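Local coordinates for protein superoxide dismutase (Leishmania major, PDB 4F2N) that catalyses the dismutation of superoxide to oxygen and hydrogen peroxide at a mononuclear iron site, as a member of the iron/manganese superoxide dismutase family, at residues B[108-111]-B[112-116]; B[211-214]-B[215-218]; B[221-224]-B[225-229]. All blocks are in the same frame, centred on the assembly; numbering follows the deposited sequence.

Interaction 1 (B[108-111]-B[112-116]); sequences HSFF and WKCLS. With FE2 (Fe (II) ion), chain N.
His108 meets Trp112, and Phe111 meets Leu115, one turn apart at the end of helix 96-113. This is the second long helix of the alpha-hairpin domain of iron/manganese superoxide dismutases, and it supplies one iron ligand. The metal bond comes first. His108 NE2 binds the iron at 2.0 Å, and a water also binds the ion. His58, Asp191 and His195 complete the site. ND1 of the same imidazole is hydrogen-bonded to Gln104 O one turn back, so both ring nitrogens are engaged and the ring is fixed in its rotation.

The backbone bonds follow. Trp112 N reaches His108 O at 3.0 Å. The bond from Lys113 N to Ser109 O is weak. Cys114 N is shared by two weak bonds, one to Phe110 O and one to Phe111 O, as the helix gives way to the loop.

The ring contacts lie on several sides of the helix. The indole of Trp112 folds back along the helix, with CG beside its own backbone N (chi1 -53°). His108 O therefore sits 3.1 Å above one indole face, toward the rim. Trp112 NE1 is hydrogen-bonded to His63 ND1 on helix 52-71, the other arm of the hairpin. The Phe111 ring meets the six-membered ring of Trp112 obliquely, with planes at 40°. Cys114 SG makes an oblique sulfur-aromatic contact with the Phe110 ring, 4.3 Å from SG to the ring centroid.

Leu115 packs on Phe111 by a CH-pi contact. Phe111 also touches His58, another iron ligand. The methyl Leu115 CD1 lies over the middle of one Phe111 face, 3.8 Å from the ring centroid and 12° off its normal.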
loop_
_atom_site.group_PDB
_atom_site.type_symbol
_atom_site.label_atom_id
_atom_site.label_comp_id
_atom_site.label_asym_id
_atom_site.label_seq_id
_atom_site.Cartn_x
_atom_site.Cartn_y
_atom_site.Cartn_z
ATOM N N HIS B 108 -11.621 8.886 1.027
ATOM C CA HIS B 108 -11.781 8.889 2.507
ATOM C C HIS B 108 -13.082 9.527 2.931
ATOM O O HIS B 108 -13.750 9.027 3.843
ATOM C CB HIS B 108 -10.591 9.567 3.227
ATOM C CG HIS B 108 -9.331 8.713 3.237
ATOM N ND1 HIS B 108 -8.451 8.694 2.197
ATOM C CD2 HIS B 108 -8.871 7.783 4.155
ATOM C CE1 HIS B 108 -7.472 7.821 2.447
ATOM N NE2 HIS B 108 -7.725 7.237 3.640
ATOM N N SER B 109 -13.457 10.643 2.303
ATOM C CA SER B 109 -14.726 11.314 2.617
ATOM C C SER B 109 -15.903 10.386 2.434
ATOM O O SER B 109 -16.832 10.357 3.242
ATOM C CB SER B 109 -14.893 12.597 1.775
ATOM O OG SER B 109 -13.854 13.502 2.112
ATOM N N PHE B 110 -15.850 9.616 1.363
ATOM C CA PHE B 110 -16.928 8.699 1.029
ATOM C C PHE B 110 -16.966 7.579 2.057
ATOM O O PHE B 110 -18.036 7.231 2.569
ATOM C CB PHE B 110 -16.750 8.135 -0.403
ATOM C CG PHE B 110 -17.935 7.326 -0.849
ATOM C CD1 PHE B 110 -19.127 7.960 -1.209
ATOM C CD2 PHE B 110 -17.867 5.944 -0.902
ATOM C CE1 PHE B 110 -20.234 7.221 -1.627
ATOM C CE2 PHE B 110 -18.977 5.196 -1.307
ATOM C CZ PHE B 110 -20.156 5.828 -1.670
ATOM N N PHE B 111 -15.780 7.052 2.393
ATOM C CA PHE B 111 -15.623 6.045 3.447
ATOM C C PHE B 111 -16.252 6.463 4.778
ATOM O O PHE B 111 -16.957 5.650 5.397
ATOM C CB PHE B 111 -14.125 5.757 3.643
ATOM C CG PHE B 111 -13.813 4.537 4.456
ATOM C CD1 PHE B 111 -14.482 3.322 4.248
ATOM C CD2 PHE B 111 -12.795 4.583 5.405
ATOM C CE1 PHE B 111 -14.151 2.191 4.995
ATOM C CE2 PHE B 111 -12.451 3.437 6.152
ATOM C CZ PHE B 111 -13.125 2.248 5.938
ATOM N N TRP B 112 -15.997 7.689 5.236
ATOM C CA TRP B 112 -16.594 8.126 6.509
ATOM C C TRP B 112 -18.095 8.153 6.462
ATOM O O TRP B 112 -18.746 7.834 7.457
ATOM C CB TRP B 112 -16.074 9.497 6.945
ATOM C CG TRP B 112 -14.570 9.589 6.990
ATOM C CD1 TRP B 112 -13.773 10.618 6.481
ATOM C CD2 TRP B 112 -13.628 8.619 7.565
ATOM N NE1 TRP B 112 -12.436 10.356 6.695
ATOM C CE2 TRP B 112 -12.282 9.168 7.342
ATOM C CE3 TRP B 112 -13.758 7.394 8.204
ATOM C CZ2 TRP B 112 -11.136 8.507 7.764
ATOM C CZ3 TRP B 112 -12.595 6.730 8.621
ATOM C CH2 TRP B 112 -11.312 7.272 8.412
ATOM N N LYS B 113 -18.658 8.534 5.320
ATOM C CA LYS B 113 -20.128 8.540 5.147
ATOM C C LYS B 113 -20.728 7.133 5.178
ATOM O O LYS B 113 -21.915 6.974 5.533
ATOM C CB LYS B 113 -20.521 9.234 3.834
ATOM C CG LYS B 113 -20.159 10.704 3.767
ATOM C CD LYS B 113 -20.957 11.538 4.735
ATOM C CE LYS B 113 -22.261 12.004 4.112
ATOM N NZ LYS B 113 -22.955 12.869 5.113
ATOM N N CYS B 114 -19.920 6.124 4.828
ATOM C CA CYS B 114 -20.343 4.725 4.859
ATOM C C CYS B 114 -20.350 4.104 6.249
ATOM O O CYS B 114 -20.747 2.947 6.378
ATOM C CB CYS B 114 -19.414 3.872 4.012
ATOM S SG CYS B 114 -19.638 4.275 2.286
ATOM N N LEU B 115 -19.840 4.834 7.244
ATOM C CA LEU B 115 -19.644 4.269 8.580
ATOM C C LEU B 115 -20.349 5.052 9.672
ATOM O O LEU B 115 -20.519 6.282 9.576
ATOM C CB LEU B 115 -18.149 4.152 8.942
ATOM C CG LEU B 115 -17.218 3.548 7.878
ATOM C CD1 LEU B 115 -15.744 3.697 8.273
ATOM C CD2 LEU B 115 -17.597 2.074 7.715
ATOM N N SER B 116 -20.711 4.318 10.719
ATOM C CA SER B 116 -21.368 4.875 11.902
ATOM C C SER B 116 -21.168 3.949 13.117
ATOM O O SER B 116 -21.249 2.728 12.981
ATOM C CB SER B 116 -22.878 5.040 11.625
ATOM O OG SER B 116 -23.461 5.893 12.597
HETATM FE FE FE2 N . -7.048 5.376 4.178
HETATM O O HOH W 1 -6.344 5.020 2.062
#

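Interaction 2 (B[211-214]-B[215-218]); sequences ELWQ and IVDW
Ile215, Trp213 and Leu212 carry this turn, where helix 205-212 runs through a short 3-10 segment into the loop before helix 218-229. Ile215 N donates to Leu212 O at 2.9 Å. Its CG1 sits between the backbone N and the carbonyl carbon (chi1 57°). From there the branch turns back on Leu212, and Ile215 CD1 meets Leu212 CD1 at 3.8 Å. The two side chains cross at about a right angle.

Trp213 O accepts from Val216 N at 3.3 Å. The donor stands well above the carbonyl plane. These two successive i to i+3 bonds are the 3-10 pattern in which the helix runs out. The indole of Trp213 comes rim to rim with that of Trp218, CE3 to CZ2 at 3.6 Å. Their planes are only 12° apart, but neither ring covers the other's face. Trp213 NE1 is hydrogen-bonded to Gln145 OE1 on helix 137-149.

Two waters also donate to Trp213 O. One bridges to Val216 O, while the other accepts from Trp218 NE1 in the plane of that indole. Trp213 O thus takes three hydrogen bonds, one from Val216 N and two from water, so this carbonyl at the helix end is well satisfied.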
loop_
_atom_site.group_PDB
_atom_site.type_symbol
_atom_site.label_atom_id
_atom_site.label_comp_id
_atom_site.label_asym_id
_atom_site.label_seq_id
_atom_site.Cartn_x
_atom_site.Cartn_y
_atom_site.Cartn_z
ATOM N N GLU B 211 -15.315 -7.891 10.097
ATOM C CA GLU B 211 -15.900 -7.155 11.220
ATOM C C GLU B 211 -16.490 -5.817 10.774
ATOM O O GLU B 211 -17.410 -5.309 11.401
ATOM C CB GLU B 211 -14.889 -6.999 12.366
ATOM C CG GLU B 211 -14.529 -8.340 13.004
ATOM C CD GLU B 211 -13.613 -8.237 14.214
ATOM O OE1 GLU B 211 -13.548 -7.151 14.844
ATOM O OE2 GLU B 211 -12.954 -9.262 14.554
ATOM N N LEU B 212 -15.976 -5.270 9.670
ATOM C CA LEU B 212 -16.380 -3.956 9.174
ATOM C C LEU B 212 -17.894 -3.808 8.998
ATOM O O LEU B 212 -18.438 -2.719 9.202
ATOM C CB LEU B 212 -15.676 -3.650 7.841
ATOM C CG LEU B 212 -15.789 -2.218 7.298
ATOM C CD1 LEU B 212 -15.247 -1.145 8.240
ATOM C CD2 LEU B 212 -15.073 -2.133 5.953
ATOM N N TRP B 213 -18.570 -4.910 8.652
ATOM C CA TRP B 213 -20.013 -4.864 8.425
ATOM C C TRP B 213 -20.759 -4.322 9.618
ATOM O O TRP B 213 -21.797 -3.705 9.450
ATOM C CB TRP B 213 -20.571 -6.245 8.045
ATOM C CG TRP B 213 -19.924 -6.846 6.822
ATOM C CD1 TRP B 213 -19.234 -8.051 6.727
ATOM C CD2 TRP B 213 -19.880 -6.269 5.466
ATOM N NE1 TRP B 213 -18.772 -8.251 5.434
ATOM C CE2 TRP B 213 -19.155 -7.236 4.631
ATOM C CE3 TRP B 213 -20.390 -5.113 4.876
ATOM C CZ2 TRP B 213 -18.913 -7.008 3.270
ATOM C CZ3 TRP B 213 -20.144 -4.900 3.494
ATOM C CH2 TRP B 213 -19.432 -5.834 2.721
ATOM N N GLN B 214 -20.231 -4.556 10.825
ATOM C CA GLN B 214 -20.880 -4.099 12.063
ATOM C C GLN B 214 -20.955 -2.587 12.183
ATOM O O GLN B 214 -21.726 -2.081 12.981
ATOM C CB GLN B 214 -20.194 -4.690 13.302
ATOM C CG GLN B 214 -20.142 -6.205 13.287
ATOM C CD GLN B 214 -19.277 -6.750 14.397
ATOM O OE1 GLN B 214 -19.325 -6.257 15.514
ATOM N NE2 GLN B 214 -18.475 -7.770 14.095
ATOM N N ILE B 215 -20.165 -1.856 11.396
ATOM C CA ILE B 215 -20.221 -0.393 11.477
ATOM C C ILE B 215 -20.629 0.285 10.153
ATOM O O ILE B 215 -20.505 1.503 10.026
ATOM C CB ILE B 215 -18.904 0.252 11.993
ATOM C CG1 ILE B 215 -17.697 -0.141 11.104
ATOM C CG2 ILE B 215 -18.667 -0.057 13.465
ATOM C CD1 ILE B 215 -16.484 0.739 11.341
ATOM N N VAL B 216 -21.177 -0.478 9.216
ATOM C CA VAL B 216 -21.608 0.146 7.935
ATOM C C VAL B 216 -22.928 0.891 8.129
ATOM O O VAL B 216 -23.887 0.352 8.704
ATOM C CB VAL B 216 -21.731 -0.873 6.797
ATOM C CG1 VAL B 216 -22.280 -0.186 5.537
ATOM C CG2 VAL B 216 -20.369 -1.496 6.527
ATOM N N ASP B 217 -22.949 2.149 7.684
ATOM C CA ASP B 217 -24.164 2.930 7.667
ATOM C C ASP B 217 -24.966 2.553 6.430
ATOM O O ASP B 217 -24.784 3.136 5.344
ATOM C CB ASP B 217 -23.843 4.441 7.688
ATOM C CG ASP B 217 -25.099 5.312 7.752
ATOM O OD1 ASP B 217 -26.210 4.796 7.531
ATOM O OD2 ASP B 217 -24.975 6.522 8.014
ATOM N N TRP B 218 -25.857 1.576 6.580
ATOM C CA TRP B 218 -26.587 1.073 5.412
ATOM C C TRP B 218 -27.643 2.042 4.911
ATOM O O TRP B 218 -28.078 1.961 3.757
ATOM C CB TRP B 218 -27.203 -0.300 5.690
ATOM C CG TRP B 218 -26.218 -1.436 5.789
ATOM C CD1 TRP B 218 -25.946 -2.240 6.905
ATOM C CD2 TRP B 218 -25.364 -1.961 4.716
ATOM N NE1 TRP B 218 -25.009 -3.200 6.593
ATOM C CE2 TRP B 218 -24.615 -3.076 5.295
ATOM C CE3 TRP B 218 -25.164 -1.632 3.377
ATOM C CZ2 TRP B 218 -23.707 -3.815 4.550
ATOM C CZ3 TRP B 218 -24.232 -2.384 2.629
ATOM C CH2 TRP B 218 -23.518 -3.446 3.210
HETATM O O HOH W 2 -24.123 -2.158 10.020
HETATM O O HOH W 3 -24.152 -5.273 8.314
#

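Interaction 3 (B[221-224]-B[225-229]); sequences VCHM and YERAT
Val221 O and Met224 O each accept a 2.8 Å backbone bond, from Tyr225 N and Ala228 N respectively. Between them lie the bonds of Glu226 N to Cys222 O at 2.9 Å and Arg227 N to His223 O at 3.2 Å. These four i to i+4 bonds are the regular alpha-helical pattern of helix 218-229. The next carbonyl, Tyr225 O, takes two bonds from one residue. Thr229 N and Thr229 OG1 approach it from opposite faces of its plane, with OG1 at 2.9 Å. The hydroxyl thereby folds back onto the helix backbone near the C-terminal end. Thr229 OG1 also lies above one face of the Tyr225 ring, toward its rim.

The side chains pair one turn apart. In Arg227, CG lies between the backbone N and the carbonyl carbon (chi1 62°). This carries its CD to His223 NE2 at 3.7 Å. The imidazole and guanidinium planes are 8° apart. Met224 is bent at chi2 (-55°) and chi3, which lays it alongside Arg227. Its CE meets the edge of the guanidinium in plane, 3.4 Å from Arg227 NH1. Arg227 NH2 is hydrogen-bonded to His24 O in the N-terminal segment. On another side of the helix, Cys222 SG lies 3.6 Å from Glu226 OE2.

Val221, Cys222, Met224 and Ala228 are buried, while His223 and Glu226 are exposed. Val221, Met224 and Tyr225 pack on Ile187 of strand 185-191. Tyr225, Ala228 and Thr229 touch Val161 of strand 155-161. Helix 124-134 receives Val221 and Cys222 at Leu126, Tyr225 at Ala129 and Glu226 at Thr125, so the helix packs against both the antiparallel sheet and helix 124-134.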
loop_
_atom_site.group_PDB
_atom_site.type_symbol
_atom_site.label_atom_id
_atom_site.label_comp_id
_atom_site.label_asym_id
_atom_site.label_seq_id
_atom_site.Cartn_x
_atom_site.Cartn_y
_atom_site.Cartn_z
ATOM N N VAL B 221 -25.741 4.049 2.408
ATOM C CA VAL B 221 -25.535 3.205 1.222
ATOM C C VAL B 221 -26.859 3.151 0.422
ATOM O O VAL B 221 -26.860 3.278 -0.802
ATOM C CB VAL B 221 -25.060 1.776 1.579
ATOM C CG1 VAL B 221 -24.892 0.938 0.316
ATOM C CG2 VAL B 221 -23.743 1.825 2.369
ATOM N N CYS B 222 -27.978 2.967 1.122
ATOM C CA CYS B 222 -29.275 2.905 0.427
ATOM C C CYS B 222 -29.649 4.237 -0.252
ATOM O O CYS B 222 -30.167 4.245 -1.377
ATOM C CB CYS B 222 -30.368 2.439 1.390
ATOM S SG CYS B 222 -31.950 2.138 0.565
ATOM N N HIS B 223 -29.395 5.356 0.432
ATOM C CA HIS B 223 -29.561 6.688 -0.158
ATOM C C HIS B 223 -28.754 6.815 -1.437
ATOM O O HIS B 223 -29.258 7.292 -2.459
ATOM C CB HIS B 223 -29.152 7.786 0.835
ATOM C CG HIS B 223 -29.268 9.200 0.273
ATOM N ND1 HIS B 223 -30.446 9.866 0.216
ATOM C CD2 HIS B 223 -28.306 10.054 -0.283
ATOM C CE1 HIS B 223 -30.245 11.087 -0.335
ATOM N NE2 HIS B 223 -28.937 11.196 -0.638
ATOM N N MET B 224 -27.491 6.381 -1.393
ATOM C CA MET B 224 -26.641 6.386 -2.589
ATOM C C MET B 224 -27.208 5.487 -3.698
ATOM O O MET B 224 -27.211 5.841 -4.882
ATOM C CB MET B 224 -25.213 5.939 -2.220
ATOM C CG MET B 224 -24.446 6.949 -1.345
ATOM S SD MET B 224 -24.356 8.616 -2.053
ATOM C CE MET B 224 -23.748 8.319 -3.705
ATOM N N TYR B 225 -27.661 4.307 -3.319
ATOM C CA TYR B 225 -28.234 3.380 -4.297
ATOM C C TYR B 225 -29.433 4.002 -5.040
ATOM O O TYR B 225 -29.501 3.974 -6.273
ATOM C CB TYR B 225 -28.641 2.058 -3.613
ATOM C CG TYR B 225 -29.426 1.165 -4.544
ATOM C CD1 TYR B 225 -28.781 0.436 -5.538
ATOM C CD2 TYR B 225 -30.828 1.116 -4.489
ATOM C CE1 TYR B 225 -29.493 -0.380 -6.408
ATOM C CE2 TYR B 225 -31.554 0.323 -5.372
ATOM C CZ TYR B 225 -30.875 -0.405 -6.334
ATOM O OH TYR B 225 -31.569 -1.194 -7.222
ATOM N N GLU B 226 -30.358 4.586 -4.293
ATOM C CA GLU B 226 -31.558 5.190 -4.910
ATOM C C GLU B 226 -31.204 6.296 -5.902
ATOM O O GLU B 226 -31.710 6.310 -7.037
ATOM C CB GLU B 226 -32.539 5.667 -3.836
ATOM C CG GLU B 226 -33.229 4.489 -3.155
ATOM C CD GLU B 226 -33.920 4.829 -1.835
ATOM O OE1 GLU B 226 -33.837 5.974 -1.356
ATOM O OE2 GLU B 226 -34.548 3.935 -1.245
ATOM N N ARG B 227 -30.315 7.209 -5.505
ATOM C CA ARG B 227 -29.953 8.285 -6.413
ATOM C C ARG B 227 -29.094 7.808 -7.575
ATOM O O ARG B 227 -29.217 8.339 -8.655
ATOM C CB ARG B 227 -29.316 9.493 -5.701
ATOM C CG ARG B 227 -27.998 9.254 -4.963
ATOM C CD ARG B 227 -27.664 10.472 -4.078
ATOM N NE ARG B 227 -27.328 11.670 -4.869
ATOM C CZ ARG B 227 -26.107 11.955 -5.346
ATOM N NH1 ARG B 227 -25.083 11.134 -5.136
ATOM N NH2 ARG B 227 -25.905 13.061 -6.058
ATOM N N ALA B 228 -28.227 6.815 -7.346
ATOM C CA ALA B 228 -27.306 6.358 -8.413
ATOM C C ALA B 228 -28.046 5.602 -9.529
ATOM O O ALA B 228 -27.653 5.699 -10.702
ATOM C CB ALA B 228 -26.177 5.502 -7.838
ATOM N N THR B 229 -29.097 4.865 -9.159
ATOM C CA THR B 229 -29.868 4.039 -10.125
ATOM C C THR B 229 -31.006 4.764 -10.806
ATOM O O THR B 229 -31.625 4.221 -11.744
ATOM C CB THR B 229 -30.504 2.767 -9.518
ATOM O OG1 THR B 229 -31.323 3.101 -8.381
ATOM C CG2 THR B 229 -29.472 1.807 -9.116
#

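The three contacts follow in series along the chain, each local, and none nests in or crosses another. Interaction 1 ends helix 96-113 of the alpha-hairpin region. The chain then passes through much of the C-terminal domain, including the three-stranded sheet, before interaction 2 turns it from helix 205-212 toward helix 218-229. There it comes back beside residues 112-116. Cys114 O probably accepts from Asp217 N at 2.7 Å, and Ser116 N probably bonds to Ile215 O. Interaction 3 continues along the final helix. Val221 CG2 packs on Val216 CG1, while Met224 CE approaches Phe110 CE1, tying the last helix to both earlier contacts.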